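Long-range contacts in geranyltranstransferase (Staphylococcus aureus, PDB 1RTR), which probably makes farnesyl diphosphate by head-to-tail condensation of isopentenyl diphosphate with geranyl diphosphate in isoprenoid biosynthesis: residues A[43-51]-A[64-75]; A[182-190]-A[200-208]. One frame throughout, in Å; residues are numbered along the deposited sequence.

Contact 1: A[43-51]-A[64-75]; sequences KRIRPVLLL and GMKSAIALEMIH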
loop_
_atom_site.group_PDB
_atom_site.type_symbol
_atom_site.label_atom_id
_atom_site.label_comp_id
_atom_site.label_asym_id
_atom_site.label_seq_id
_atom_site.Cartn_x
_atom_site.Cartn_y
_atom_site.Cartn_z
ATOM N N LYS A 43 12.097 15.147 11.473
ATOM C CA LYS A 43 12.052 15.122 12.925
ATOM C C LYS A 43 11.783 13.696 13.433
ATOM O O LYS A 43 12.146 13.348 14.566
ATOM C CB LYS A 43 10.988 16.117 13.426
ATOM C CG LYS A 43 10.995 17.509 12.720
ATOM C CD LYS A 43 9.706 18.344 13.014
ATOM C CE LYS A 43 9.997 19.856 13.240
ATOM N NZ LYS A 43 10.142 20.649 11.960
ATOM N N ARG A 44 11.154 12.883 12.574
ATOM C CA ARG A 44 10.796 11.475 12.847
ATOM C C ARG A 44 9.819 11.271 14.007
ATOM O O ARG A 44 9.909 10.268 14.722
ATOM C CB ARG A 44 12.049 10.594 13.054
ATOM C CG ARG A 44 13.127 10.750 12.021
ATOM C CD ARG A 44 12.793 10.186 10.674
ATOM N NE ARG A 44 13.987 10.088 9.851
ATOM C CZ ARG A 44 13.993 10.034 8.529
ATOM N NH1 ARG A 44 15.148 9.945 7.881
ATOM N NH2 ARG A 44 12.858 10.056 7.848
ATOM N N ILE A 45 8.884 12.204 14.195
ATOM C CA ILE A 45 7.998 12.162 15.367
ATOM C C ILE A 45 7.089 10.955 15.385
ATOM O O ILE A 45 6.805 10.426 16.456
ATOM C CB ILE A 45 7.160 13.453 15.540
ATOM C CG1 ILE A 45 6.595 13.918 14.206
ATOM C CG2 ILE A 45 7.974 14.560 16.210
ATOM C CD1 ILE A 45 5.114 13.623 14.071
ATOM N N ARG A 46 6.646 10.514 14.203
ATOM C CA ARG A 46 5.712 9.385 14.116
ATOM C C ARG A 46 6.323 8.099 14.666
ATOM O O ARG A 46 5.759 7.528 15.606
ATOM C CB ARG A 46 5.162 9.186 12.703
ATOM C CG ARG A 46 4.171 10.233 12.283
ATOM C CD ARG A 46 4.047 10.354 10.792
ATOM N NE ARG A 46 3.255 11.506 10.393
ATOM C CZ ARG A 46 3.723 12.745 10.265
ATOM N NH1 ARG A 46 2.905 13.718 9.888
ATOM N NH2 ARG A 46 4.994 13.020 10.505
ATOM N N PRO A 47 7.463 7.651 14.112
ATOM C CA PRO A 47 8.184 6.502 14.673
ATOM C C PRO A 47 8.523 6.712 16.130
ATOM O O PRO A 47 8.313 5.803 16.934
ATOM C CB PRO A 47 9.480 6.424 13.834
ATOM C CG PRO A 47 9.547 7.663 13.038
ATOM C CD PRO A 47 8.133 8.157 12.902
ATOM N N VAL A 48 9.019 7.898 16.469
ATOM C CA VAL A 48 9.448 8.170 17.836
ATOM C C VAL A 48 8.279 8.086 18.807
ATOM O O VAL A 48 8.394 7.465 19.875
ATOM C CB VAL A 48 10.194 9.506 17.933
ATOM C CG1 VAL A 48 10.120 10.062 19.340
ATOM C CG2 VAL A 48 11.666 9.310 17.523
ATOM N N LEU A 49 7.152 8.685 18.421
ATOM C CA LEU A 49 5.905 8.569 19.171
ATOM C C LEU A 49 5.582 7.123 19.477
ATOM O O LEU A 49 5.301 6.793 20.627
ATOM C CB LEU A 49 4.743 9.215 18.413
ATOM C CG LEU A 49 3.401 9.340 19.143
ATOM C CD1 LEU A 49 3.572 9.980 20.525
ATOM C CD2 LEU A 49 2.431 10.151 18.307
ATOM N N LEU A 50 5.638 6.261 18.461
ATOM C CA LEU A 50 5.286 4.847 18.632
ATOM C C LEU A 50 6.237 4.165 19.625
ATOM O O LEU A 50 5.801 3.500 20.576
ATOM C CB LEU A 50 5.237 4.141 17.267
ATOM C CG LEU A 50 5.311 2.636 16.930
ATOM C CD1 LEU A 50 4.929 1.662 18.019
ATOM C CD2 LEU A 50 4.487 2.358 15.686
ATOM N N LEU A 51 7.533 4.361 19.402
ATOM C CA LEU A 51 8.576 3.884 20.307
ATOM C C LEU A 51 8.366 4.358 21.751
ATOM O O LEU A 51 8.315 3.534 22.679
ATOM C CB LEU A 51 9.953 4.310 19.775
ATOM C CG LEU A 51 10.722 3.396 18.792
ATOM C CD1 LEU A 51 9.930 2.173 18.253
ATOM C CD2 LEU A 51 11.324 4.211 17.656
ATOM N N GLY A 64 8.496 -2.650 18.691
ATOM C CA GLY A 64 7.789 -1.828 17.731
ATOM C C GLY A 64 8.644 -1.190 16.663
ATOM O O GLY A 64 8.146 -0.362 15.886
ATOM N N MET A 65 9.921 -1.558 16.601
ATOM C CA MET A 65 10.816 -0.931 15.630
ATOM C C MET A 65 10.369 -1.118 14.186
ATOM O O MET A 65 10.369 -0.154 13.417
ATOM C CB MET A 65 12.265 -1.384 15.776
ATOM C CG MET A 65 13.206 -0.562 14.873
ATOM S SD MET A 65 13.301 1.172 15.396
ATOM C CE MET A 65 13.095 1.970 14.020
ATOM N N LYS A 66 9.991 -2.342 13.813
ATOM C CA LYS A 66 9.561 -2.589 12.443
ATOM C C LYS A 66 8.300 -1.790 12.102
ATOM O O LYS A 66 8.238 -1.180 11.031
ATOM C CB LYS A 66 9.408 -4.090 12.156
ATOM C CG LYS A 66 10.745 -4.820 11.936
ATOM C CD LYS A 66 10.620 -5.939 10.896
ATOM C CE LYS A 66 11.517 -7.149 11.205
ATOM N NZ LYS A 66 12.925 -6.928 10.744
ATOM N N SER A 67 7.327 -1.769 13.023
ATOM C CA SER A 67 6.099 -0.974 12.857
ATOM C C SER A 67 6.408 0.515 12.699
ATOM O O SER A 67 5.856 1.174 11.816
ATOM C CB SER A 67 5.138 -1.188 14.029
ATOM O OG SER A 67 4.609 -2.502 14.010
ATOM N N ALA A 68 7.316 1.026 13.542
ATOM C CA ALA A 68 7.816 2.394 13.438
ATOM C C ALA A 68 8.475 2.671 12.089
ATOM O O ALA A 68 8.236 3.729 11.490
ATOM C CB ALA A 68 8.781 2.708 14.584
ATOM N N ILE A 69 9.301 1.738 11.608
ATOM C CA ILE A 69 9.927 1.878 10.287
ATOM C C ILE A 69 8.858 1.910 9.197
ATOM O O ILE A 69 8.875 2.791 8.329
ATOM C CB ILE A 69 10.940 0.733 10.008
ATOM C CG1 ILE A 69 12.110 0.764 10.999
ATOM C CG2 ILE A 69 11.464 0.814 8.590
ATOM C CD1 ILE A 69 12.927 2.072 10.972
ATOM N N ALA A 70 7.939 0.943 9.246
ATOM C CA ALA A 70 6.762 0.943 8.378
ATOM C C ALA A 70 6.052 2.291 8.397
ATOM O O ALA A 70 5.789 2.872 7.345
ATOM C CB ALA A 70 5.809 -0.159 8.768
ATOM N N LEU A 71 5.777 2.801 9.593
ATOM C CA LEU A 71 5.078 4.074 9.751
ATOM C C LEU A 71 5.793 5.211 9.032
ATOM O O LEU A 71 5.153 6.038 8.364
ATOM C CB LEU A 71 4.900 4.407 11.237
ATOM C CG LEU A 71 4.063 5.635 11.618
ATOM C CD1 LEU A 71 2.742 5.746 10.802
ATOM C CD2 LEU A 71 3.797 5.618 13.116
ATOM N N GLU A 72 7.122 5.254 9.156
ATOM C CA GLU A 72 7.901 6.300 8.482
ATOM C C GLU A 72 7.929 6.101 6.954
ATOM O O GLU A 72 7.948 7.085 6.194
ATOM C CB GLU A 72 9.311 6.417 9.083
ATOM C CG GLU A 72 10.140 7.596 8.578
ATOM C CD GLU A 72 9.668 8.960 9.079
ATOM O OE1 GLU A 72 8.771 9.033 9.954
ATOM O OE2 GLU A 72 10.199 9.982 8.581
ATOM N N MET A 73 7.914 4.841 6.508
ATOM C CA MET A 73 7.803 4.542 5.075
ATOM C C MET A 73 6.489 5.112 4.516
ATOM O O MET A 73 6.480 5.729 3.440
ATOM C CB MET A 73 7.883 3.030 4.819
ATOM C CG MET A 73 9.293 2.466 4.606
ATOM S SD MET A 73 9.339 0.657 4.566
ATOM C CE MET A 73 11.066 0.416 4.778
ATOM N N ILE A 74 5.394 4.930 5.262
ATOM C CA ILE A 74 4.090 5.445 4.858
ATOM C C ILE A 74 4.094 6.964 4.792
ATOM O O ILE A 74 3.537 7.558 3.868
ATOM C CB ILE A 74 2.987 4.955 5.811
ATOM C CG1 ILE A 74 2.904 3.432 5.765
ATOM C CG2 ILE A 74 1.644 5.629 5.501
ATOM C CD1 ILE A 74 1.918 2.880 4.793
ATOM N N HIS A 75 4.715 7.591 5.783
ATOM C CA HIS A 75 4.832 9.044 5.795
ATOM C C HIS A 75 5.705 9.528 4.626
ATOM O O HIS A 75 5.355 10.507 3.947
ATOM C CB HIS A 75 5.339 9.539 7.159
ATOM C CG HIS A 75 5.789 10.965 7.159
ATOM N ND1 HIS A 75 4.909 12.026 7.090
ATOM C CD2 HIS A 75 7.029 11.507 7.214
ATOM C CE1 HIS A 75 5.585 13.160 7.098
ATOM N NE2 HIS A 75 6.874 12.874 7.177
HETATM O O HOH W 1 7.252 11.309 11.457
#
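Ala68 sits at the apolar centre, its methyl set against the CA-CB side of Pro47, CB to CB 3.9 Å, and against CD1 of Leu51. Two such compact residues let the backbones come close, 4.3 Å between the CA atoms of Pro47 and Ala68. Leu50 places CG anti to its backbone N (chi1 161°), carrying CD2 to Ser67 CB and to Leu71, whose own CD2 lies on Arg46 CB, 3.8 Å away. Further out, Arg46, extended from CG to NE, crosses the His75 side chain and lays its guanidinium flat on one ring face, centres 3.9 Å apart and planes at 14°. One water accepts from N and NH2 of Arg46 and donates to OE1 of Glu72, helping to fix both. Glu72 bends at chi2 (71°) and gives OE2 to NH2 of Arg44 in a salt bridge of 2.8 Å. NH2 comes to the anti side of OE2, tilted from the carboxylate plane, while the oxygen lies in the guanidinium plane; Arg44 also reaches Leu38 O through NH1. The antiparallel helix pair belongs to the all-helical isoprenoid synthase fold, and the KRIRP sequence is part of a motif that in relatives lines the isopentenyl diphosphate site.

Contact 2: A[182-190]-A[200-208]; sequences LTFAVMSAA and KEHLESYSY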
loop_
_atom_site.group_PDB
_atom_site.type_symbol
_atom_site.label_atom_id
_atom_site.label_comp_id
_atom_site.label_asym_id
_atom_site.label_seq_id
_atom_site.Cartn_x
_atom_site.Cartn_y
_atom_site.Cartn_z
ATOM N N LEU A 182 -0.707 9.535 13.465
ATOM C CA LEU A 182 -0.382 9.779 14.869
ATOM C C LEU A 182 -1.126 8.802 15.773
ATOM O O LEU A 182 -0.530 8.187 16.661
ATOM C CB LEU A 182 -0.624 11.244 15.277
ATOM C CG LEU A 182 0.433 12.195 14.705
ATOM C CD1 LEU A 182 0.090 13.628 14.994
ATOM C CD2 LEU A 182 1.824 11.881 15.224
ATOM N N THR A 183 -2.416 8.639 15.525
ATOM C CA THR A 183 -3.219 7.700 16.285
ATOM C C THR A 183 -2.771 6.265 16.045
ATOM O O THR A 183 -2.858 5.426 16.953
ATOM C CB THR A 183 -4.725 7.888 15.929
ATOM O OG1 THR A 183 -5.129 9.199 16.332
ATOM C CG2 THR A 183 -5.618 6.976 16.760
ATOM N N PHE A 184 -2.329 5.960 14.823
ATOM C CA PHE A 184 -1.744 4.652 14.571
ATOM C C PHE A 184 -0.526 4.429 15.473
ATOM O O PHE A 184 -0.405 3.379 16.097
ATOM C CB PHE A 184 -1.329 4.468 13.098
ATOM C CG PHE A 184 -0.522 3.221 12.872
ATOM C CD1 PHE A 184 0.865 3.280 12.828
ATOM C CD2 PHE A 184 -1.153 1.986 12.790
ATOM C CE1 PHE A 184 1.614 2.123 12.680
ATOM C CE2 PHE A 184 -0.423 0.829 12.646
ATOM C CZ PHE A 184 0.973 0.898 12.584
ATOM N N ALA A 185 0.363 5.420 15.538
ATOM C CA ALA A 185 1.576 5.322 16.356
ATOM C C ALA A 185 1.268 4.914 17.784
ATOM O O ALA A 185 1.826 3.922 18.270
ATOM C CB ALA A 185 2.393 6.623 16.324
ATOM N N VAL A 186 0.362 5.622 18.461
ATOM C CA VAL A 186 0.139 5.278 19.867
ATOM C C VAL A 186 -0.693 4.019 20.056
ATOM O O VAL A 186 -0.424 3.265 21.003
ATOM C CB VAL A 186 -0.284 6.491 20.806
ATOM C CG1 VAL A 186 -0.168 7.832 20.102
ATOM C CG2 VAL A 186 -1.660 6.278 21.498
ATOM N N MET A 187 -1.658 3.766 19.156
ATOM C CA MET A 187 -2.570 2.624 19.299
ATOM C C MET A 187 -1.951 1.306 18.842
ATOM O O MET A 187 -2.238 0.244 19.418
ATOM C CB MET A 187 -3.911 2.859 18.576
ATOM C CG MET A 187 -4.762 4.020 19.112
ATOM S SD MET A 187 -4.997 4.052 20.934
ATOM C CE MET A 187 -6.181 2.689 21.080
ATOM N N SER A 188 -1.114 1.354 17.809
ATOM C CA SER A 188 -0.316 0.179 17.454
ATOM C C SER A 188 0.537 -0.228 18.666
ATOM O O SER A 188 0.624 -1.417 19.008
ATOM C CB SER A 188 0.553 0.433 16.215
ATOM O OG SER A 188 1.656 1.273 16.531
ATOM N N ALA A 189 1.110 0.764 19.345
ATOM C CA ALA A 189 1.880 0.494 20.562
ATOM C C ALA A 189 0.989 -0.109 21.642
ATOM O O ALA A 189 1.330 -1.120 22.269
ATOM C CB ALA A 189 2.595 1.753 21.064
ATOM N N ALA A 190 -0.175 0.485 21.845
ATOM C CA ALA A 190 -1.086 -0.024 22.858
ATOM C C ALA A 190 -1.417 -1.477 22.581
ATOM O O ALA A 190 -1.595 -2.277 23.519
ATOM C CB ALA A 190 -2.336 0.809 22.893
ATOM N N LYS A 200 -6.537 1.976 26.666
ATOM C CA LYS A 200 -6.642 2.208 25.227
ATOM C C LYS A 200 -7.501 3.434 24.899
ATOM O O LYS A 200 -7.108 4.274 24.083
ATOM C CB LYS A 200 -7.178 0.969 24.512
ATOM C CG LYS A 200 -6.126 -0.075 24.199
ATOM C CD LYS A 200 -6.759 -1.292 23.541
ATOM C CE LYS A 200 -5.778 -2.446 23.449
ATOM N NZ LYS A 200 -6.390 -3.632 22.783
ATOM N N GLU A 201 -8.653 3.545 25.557
ATOM C CA GLU A 201 -9.537 4.701 25.389
ATOM C C GLU A 201 -8.836 6.016 25.653
ATOM O O GLU A 201 -9.010 6.969 24.902
ATOM C CB GLU A 201 -10.756 4.606 26.304
ATOM C CG GLU A 201 -11.622 5.870 26.302
ATOM C CD GLU A 201 -11.212 6.923 27.337
ATOM O OE1 GLU A 201 -11.050 6.560 28.533
ATOM O OE2 GLU A 201 -11.063 8.121 26.954
ATOM N N HIS A 202 -8.075 6.089 26.733
ATOM C CA HIS A 202 -7.409 7.334 27.083
ATOM C C HIS A 202 -6.279 7.636 26.134
ATOM O O HIS A 202 -5.995 8.803 25.839
ATOM C CB HIS A 202 -6.887 7.295 28.527
ATOM C CG HIS A 202 -7.972 7.189 29.555
ATOM N ND1 HIS A 202 -8.235 6.023 30.241
ATOM C CD2 HIS A 202 -8.866 8.101 30.006
ATOM C CE1 HIS A 202 -9.242 6.221 31.076
ATOM N NE2 HIS A 202 -9.645 7.473 30.949
ATOM N N LEU A 203 -5.621 6.592 25.645
ATOM C CA LEU A 203 -4.497 6.794 24.735
ATOM C C LEU A 203 -5.010 7.290 23.400
ATOM O O LEU A 203 -4.387 8.139 22.759
ATOM C CB LEU A 203 -3.684 5.509 24.588
ATOM C CG LEU A 203 -2.756 5.212 25.773
ATOM C CD1 LEU A 203 -2.375 3.740 25.803
ATOM C CD2 LEU A 203 -1.519 6.112 25.726
ATOM N N GLU A 204 -6.176 6.774 23.020
ATOM C CA GLU A 204 -6.901 7.225 21.834
ATOM C C GLU A 204 -7.213 8.723 21.836
ATOM O O GLU A 204 -6.710 9.447 20.965
ATOM C CB GLU A 204 -8.182 6.418 21.652
ATOM C CG GLU A 204 -8.108 5.385 20.555
ATOM C CD GLU A 204 -9.057 5.676 19.411
ATOM O OE1 GLU A 204 -8.900 6.771 18.788
ATOM O OE2 GLU A 204 -9.951 4.807 19.144
ATOM N N SER A 205 -8.015 9.191 22.800
ATOM C CA SER A 205 -8.271 10.634 22.915
ATOM C C SER A 205 -6.982 11.403 22.980
ATOM O O SER A 205 -6.830 12.432 22.306
ATOM C CB SER A 205 -9.109 11.007 24.137
ATOM O OG SER A 205 -10.177 10.115 24.317
ATOM N N TYR A 206 -6.042 10.914 23.782
ATOM C CA TYR A 206 -4.765 11.593 23.868
ATOM C C TYR A 206 -4.220 11.800 22.468
ATOM O O TYR A 206 -3.841 12.919 22.117
ATOM C CB TYR A 206 -3.768 10.830 24.748
ATOM C CG TYR A 206 -2.318 11.210 24.483
ATOM C CD1 TYR A 206 -1.526 10.466 23.602
ATOM C CD2 TYR A 206 -1.750 12.325 25.091
ATOM C CE1 TYR A 206 -0.192 10.819 23.357
ATOM C CE2 TYR A 206 -0.427 12.688 24.848
ATOM C CZ TYR A 206 0.345 11.928 23.991
ATOM O OH TYR A 206 1.644 12.291 23.753
ATOM N N SER A 207 -4.201 10.738 21.655
ATOM C CA SER A 207 -3.591 10.812 20.318
ATOM C C SER A 207 -4.342 11.742 19.383
ATOM O O SER A 207 -3.728 12.487 18.609
ATOM C CB SER A 207 -3.446 9.422 19.693
ATOM O OG SER A 207 -4.678 8.977 19.154
ATOM N N TYR A 208 -5.672 11.706 19.464
ATOM C CA TYR A 208 -6.501 12.628 18.692
ATOM C C TYR A 208 -6.177 14.090 18.996
ATOM O O TYR A 208 -5.924 14.877 18.075
ATOM C CB TYR A 208 -7.994 12.365 18.917
ATOM C CG TYR A 208 -8.848 13.490 18.386
ATOM C CD1 TYR A 208 -9.352 14.475 19.248
ATOM C CD2 TYR A 208 -9.136 13.589 17.023
ATOM C CE1 TYR A 208 -10.135 15.518 18.767
ATOM C CE2 TYR A 208 -9.914 14.640 16.525
ATOM C CZ TYR A 208 -10.411 15.599 17.406
ATOM O OH TYR A 208 -11.181 16.636 16.937
#
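Met187 crosses the aliphatic part of Glu204 at about a right angle, with both SD and CE 3.4 Å from the Glu204 CG. Bends at chi2 (-49°) and chi3 (-74°) bring the thioether round, and its methyl also meets O and CB of Lys200. A flexible, unbranched side chain suits a place where it must touch both the methylenes and the backbone oxygen of the facing helix. Beside it, Val186 spreads its two methyls along that helix: CG2 lies 3.8 Å from Leu203 CB, whereas CG1 rests on Ser207 CB and approaches the rim of the Tyr206 ring. The phenol end of Tyr206 is held elsewhere, at Leu281 O. Helices 179-193 and 197-227 are neighbours in the all-helical fold of the polyprenyl synthases; they run antiparallel, with segment axes 8.8 Å apart at an angle of 160°, and are joined by a short turn. Toward that turn, Ala190 offers only a methyl, touching CG of Lys200 and, 4.1 Å away, CD1 of Leu203. At the other end the small hydroxyl residues Thr183 and Ser207 bring OG1 and OG to 2.9 Å and allow a CA separation of 5.1 Å. Ser207 OG donates to Glu204 O on a lone pair in the carbonyl plane, an oxygen shared with Tyr208 N, while Gly179 O, one turn earlier, competes for the Thr183 hydroxyl proton.

Contacts 1 and 2 follow one another along the chain, and their centres lie about 14 Å apart. They meet where helix 45-56 packs on helix 179-193, so that segment 43-51 touches both 64-75 and 182-190. Leu49 CD2 lies 3.6 Å from Leu182 CD2, Leu50 CB is 3.6 Å from Ala185 O, and the CB of Ala185 approaches Arg46 O equally closely. Contact 1 is the more central: its centre lies about 7 Å from the centre of the chain, that of contact 2 about 12 Å. Its polar edge carries the motif associated in relatives with isopentenyl diphosphate; contact 2 instead joins segment 200-208 to this helical body.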